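Local structure of endo-beta-N-acetylglucosaminidase F1 (Bacteroides thetaiotaomicron VPI-5482, 6TCV) at residues L257-E262 / T302-A307. The protein hydrolyses the bond between the two core N-acetylglucosamines of high-mannose N-glycans, probably serving a gut bacterium in the use of mammalian glycans. The protein carries 2 engineered substitutions. Sequence-based numbering, arbitrary orientation.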
ATOM      1  N   LEU A 257       8.599  11.112  11.240  1.00 13.43           N
ATOM      2  CA  LEU A 257       7.329  10.950  10.556  1.00 13.51           C
ATOM      3  C   LEU A 257       6.136  11.292  11.416  1.00 14.79           C
ATOM      4  O   LEU A 257       5.041  11.461  10.858  1.00 14.72           O
ATOM      5  CB  LEU A 257       7.203   9.510  10.042  1.00 13.78           C
ATOM      6  CG  LEU A 257       8.374   9.107   9.139  1.00 13.47           C
ATOM      7  CD1 LEU A 257       8.329   7.580   8.860  1.00 14.49           C
ATOM      8  CD2 LEU A 257       8.345   9.845   7.806  1.00 13.55           C
ATOM      9  N   ALA A 258       6.297  11.416  12.736  1.00 13.90           N
ATOM     10  CA  ALA A 258       5.219  11.793  13.646  1.00 13.79           C
ATOM     11  C   ALA A 258       5.522  13.137  14.301  1.00 14.93           C
ATOM     12  O   ALA A 258       4.938  13.461  15.345  1.00 15.45           O
ATOM     13  CB  ALA A 258       4.985  10.706  14.706  1.00 15.84           C
ATOM     14  N   GLN A 259       6.406  13.974  13.708  1.00 14.27           N
ATOM     15  CA  GLN A 259       6.739  15.244  14.324  1.00 16.05           C
ATOM     16  C   GLN A 259       6.912  16.365  13.308  1.00 15.29           C
ATOM     17  O   GLN A 259       7.688  17.298  13.543  1.00 16.86           O
ATOM     18  CB  GLN A 259       7.961  15.161  15.249  1.00 16.12           C
ATOM     19  CG  GLN A 259       9.258  14.706  14.575  1.00 16.27           C
ATOM     20  CD  GLN A 259      10.225  14.005  15.520  1.00 16.60           C
ATOM     21  OE1 GLN A 259       9.809  13.111  16.263  1.00 16.44           O
ATOM     22  NE2 GLN A 259      11.497  14.418  15.550  1.00 15.99           N
ATOM     23  N   LEU A 260       6.202  16.294  12.197  1.00 15.36           N
ATOM     24  CA  LEU A 260       6.159  17.388  11.208  1.00 15.39           C
ATOM     25  C   LEU A 260       4.988  18.296  11.536  1.00 15.97           C
ATOM     26  O   LEU A 260       3.921  17.810  11.933  1.00 17.00           O
ATOM     27  CB  LEU A 260       6.030  16.797   9.800  1.00 15.41           C
ATOM     28  CG  LEU A 260       7.129  15.809   9.422  1.00 14.87           C
ATOM     29  CD1 LEU A 260       6.959  15.324   8.027  1.00 16.26           C
ATOM     30  CD2 LEU A 260       8.545  16.391   9.601  1.00 19.94           C
ATOM     31  N   SER A 261       5.216  19.613  11.383  1.00 16.52           N
ATOM     32  CA  SER A 261       4.135  20.568  11.468  1.00 16.85           C
ATOM     33  C   SER A 261       3.156  20.323  10.327  1.00 16.39           C
ATOM     34  O   SER A 261       3.423  19.551   9.408  1.00 16.21           O
ATOM     35  CB  SER A 261       4.715  21.979  11.345  1.00 17.30           C
ATOM     36  OG  SER A 261       5.249  22.102  10.036  1.00 17.60           O
ATOM     37  N   GLU A 262       2.027  21.028  10.336  1.00 17.43           N
ATOM     38  CA  GLU A 262       1.077  20.836   9.259  1.00 16.82           C
ATOM     39  C   GLU A 262       1.721  21.120   7.894  1.00 16.35           C
ATOM     40  O   GLU A 262       1.568  20.336   6.956  1.00 17.12           O
ATOM     41  CB  GLU A 262      -0.174  21.699   9.452  1.00 18.38           C
ATOM     42  CG  GLU A 262      -1.145  21.500   8.316  1.00 21.42           C
ATOM     43  CD  GLU A 262      -2.544  22.021   8.582  1.00 28.70           C
ATOM     44  OE1 GLU A 262      -2.769  22.576   9.675  1.00 32.83           O
ATOM     45  OE2 GLU A 262      -3.385  21.889   7.652  1.00 31.69           O
ATOM     46  N   THR A 302       7.113  19.882  14.844  1.00 17.47           N
ATOM     47  CA  THR A 302       6.204  20.083  15.962  1.00 18.46           C
ATOM     48  C   THR A 302       6.450  18.997  17.008  1.00 18.14           C
ATOM     49  O   THR A 302       7.289  18.127  16.833  1.00 18.87           O
ATOM     50  CB  THR A 302       4.761  20.156  15.481  1.00 20.45           C
ATOM     51  OG1 THR A 302       3.956  20.689  16.549  1.00 22.34           O
ATOM     52  CG2 THR A 302       4.209  18.821  15.099  1.00 19.02           C
ATOM     53  N   ASN A 303       5.709  19.075  18.133  1.00 19.73           N
ATOM     54  CA  ASN A 303       5.813  18.052  19.170  1.00 22.30           C
ATOM     55  C   ASN A 303       5.422  16.685  18.577  1.00 19.59           C
ATOM     56  O   ASN A 303       4.479  16.596  17.768  1.00 21.67           O
ATOM     57  CB  ASN A 303       4.865  18.392  20.354  1.00 22.95           C
ATOM     58  CG  ASN A 303       5.100  19.790  20.833  1.00 36.95           C
ATOM     59  OD1 ASN A 303       5.886  20.066  21.727  1.00 38.00           O
ATOM     60  ND2 ASN A 303       4.194  20.654  20.396  1.00 34.30           N
ATOM     61  N   PRO A 304       6.158  15.617  18.850  1.00 19.35           N
ATOM     62  CA  PRO A 304       5.773  14.304  18.298  1.00 18.82           C
ATOM     63  C   PRO A 304       4.391  13.897  18.807  1.00 19.99           C
ATOM     64  O   PRO A 304       4.118  13.966  20.010  1.00 21.00           O
ATOM     65  CB  PRO A 304       6.854  13.352  18.817  1.00 20.46           C
ATOM     66  CG  PRO A 304       8.038  14.303  19.190  1.00 25.66           C
ATOM     67  CD  PRO A 304       7.384  15.560  19.667  1.00 23.49           C
ATOM     68  N   SER A 305       3.530  13.433  17.905  1.00 17.92           N
ATOM     69  CA  SER A 305       2.195  13.001  18.315  1.00 17.49           C
ATOM     70  C   SER A 305       1.547  12.154  17.221  1.00 16.39           C
ATOM     71  O   SER A 305       1.864  12.270  16.033  1.00 15.74           O
ATOM     72  CB  SER A 305       1.293  14.191  18.621  1.00 18.66           C
ATOM     73  OG  SER A 305       0.846  14.792  17.420  1.00 19.04           O
ATOM     74  N   THR A 306       0.588  11.331  17.626  1.00 17.20           N
ATOM     75  CA  THR A 306      -0.240  10.625  16.658  1.00 16.31           C
ATOM     76  C   THR A 306      -1.031  11.592  15.779  1.00 16.09           C
ATOM     77  O   THR A 306      -1.292  11.268  14.624  1.00 15.31           O
ATOM     78  CB  THR A 306      -1.147   9.619  17.377  1.00 16.69           C
ATOM     79  OG1 THR A 306      -1.854  10.289  18.401  1.00 18.21           O
ATOM     80  CG2 THR A 306      -0.320   8.413  17.946  1.00 19.50           C
ATOM     81  N   ALA A 307      -1.352  12.786  16.245  1.00 15.69           N
ATOM     82  CA  ALA A 307      -2.061  13.734  15.386  1.00 15.76           C
ATOM     83  C   ALA A 307      -1.156  14.228  14.262  1.00 16.23           C
ATOM     84  O   ALA A 307      -1.584  14.339  13.108  1.00 15.60           O
ATOM     85  CB  ALA A 307      -2.563  14.946  16.185  1.00 17.03           C
TER
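Thr302 opens the contact by donating its backbone N to Gln259 O (2.9 Å), reaching that oxygen from above the carbonyl plane, 51° out of it. Its methyl is turned between backbone N and carbonyl carbon (chi1 -165° for OG1), and there CG2 lies 3.3 Å from Leu260 O and also borders Ser261 N. Thr302 O in turn meets the CB of Gln259. Past Asn303, the Pro304 ring slants across the Gln259 side chain, its CG 3.6 Å from Gln259 OE1 and beside Gln259 CB. The amide's other end is anchored away from the proline: Gln259 NE2 is hydrogen-bonded to the carbonyls of Ile254 and Asn292, which fixes how the group is turned. Pro304 CA also offers a C-H to Ala258 O, 3.2 Å away. Ala258 O also accepts the second backbone bond, from Ser305 N at 2.9 Å, nearly straight in line with the carbonyl (C=O...N angle 164°). Ala258 CB packs 3.7 Å from Ser305 O and rests on Ala309 of helix 306-319. Ser305 OG caps Ala308 N; Ser261 OG caps Gly264 N and is also hydrogen-bonded to Pro299 O. The two loops, running roughly antiparallel, thus join the starts of helices 262-278 and 306-319, which follow the parallel strands 243-249 and 283-287 in the beta/alpha barrel common to such endoglycosidases.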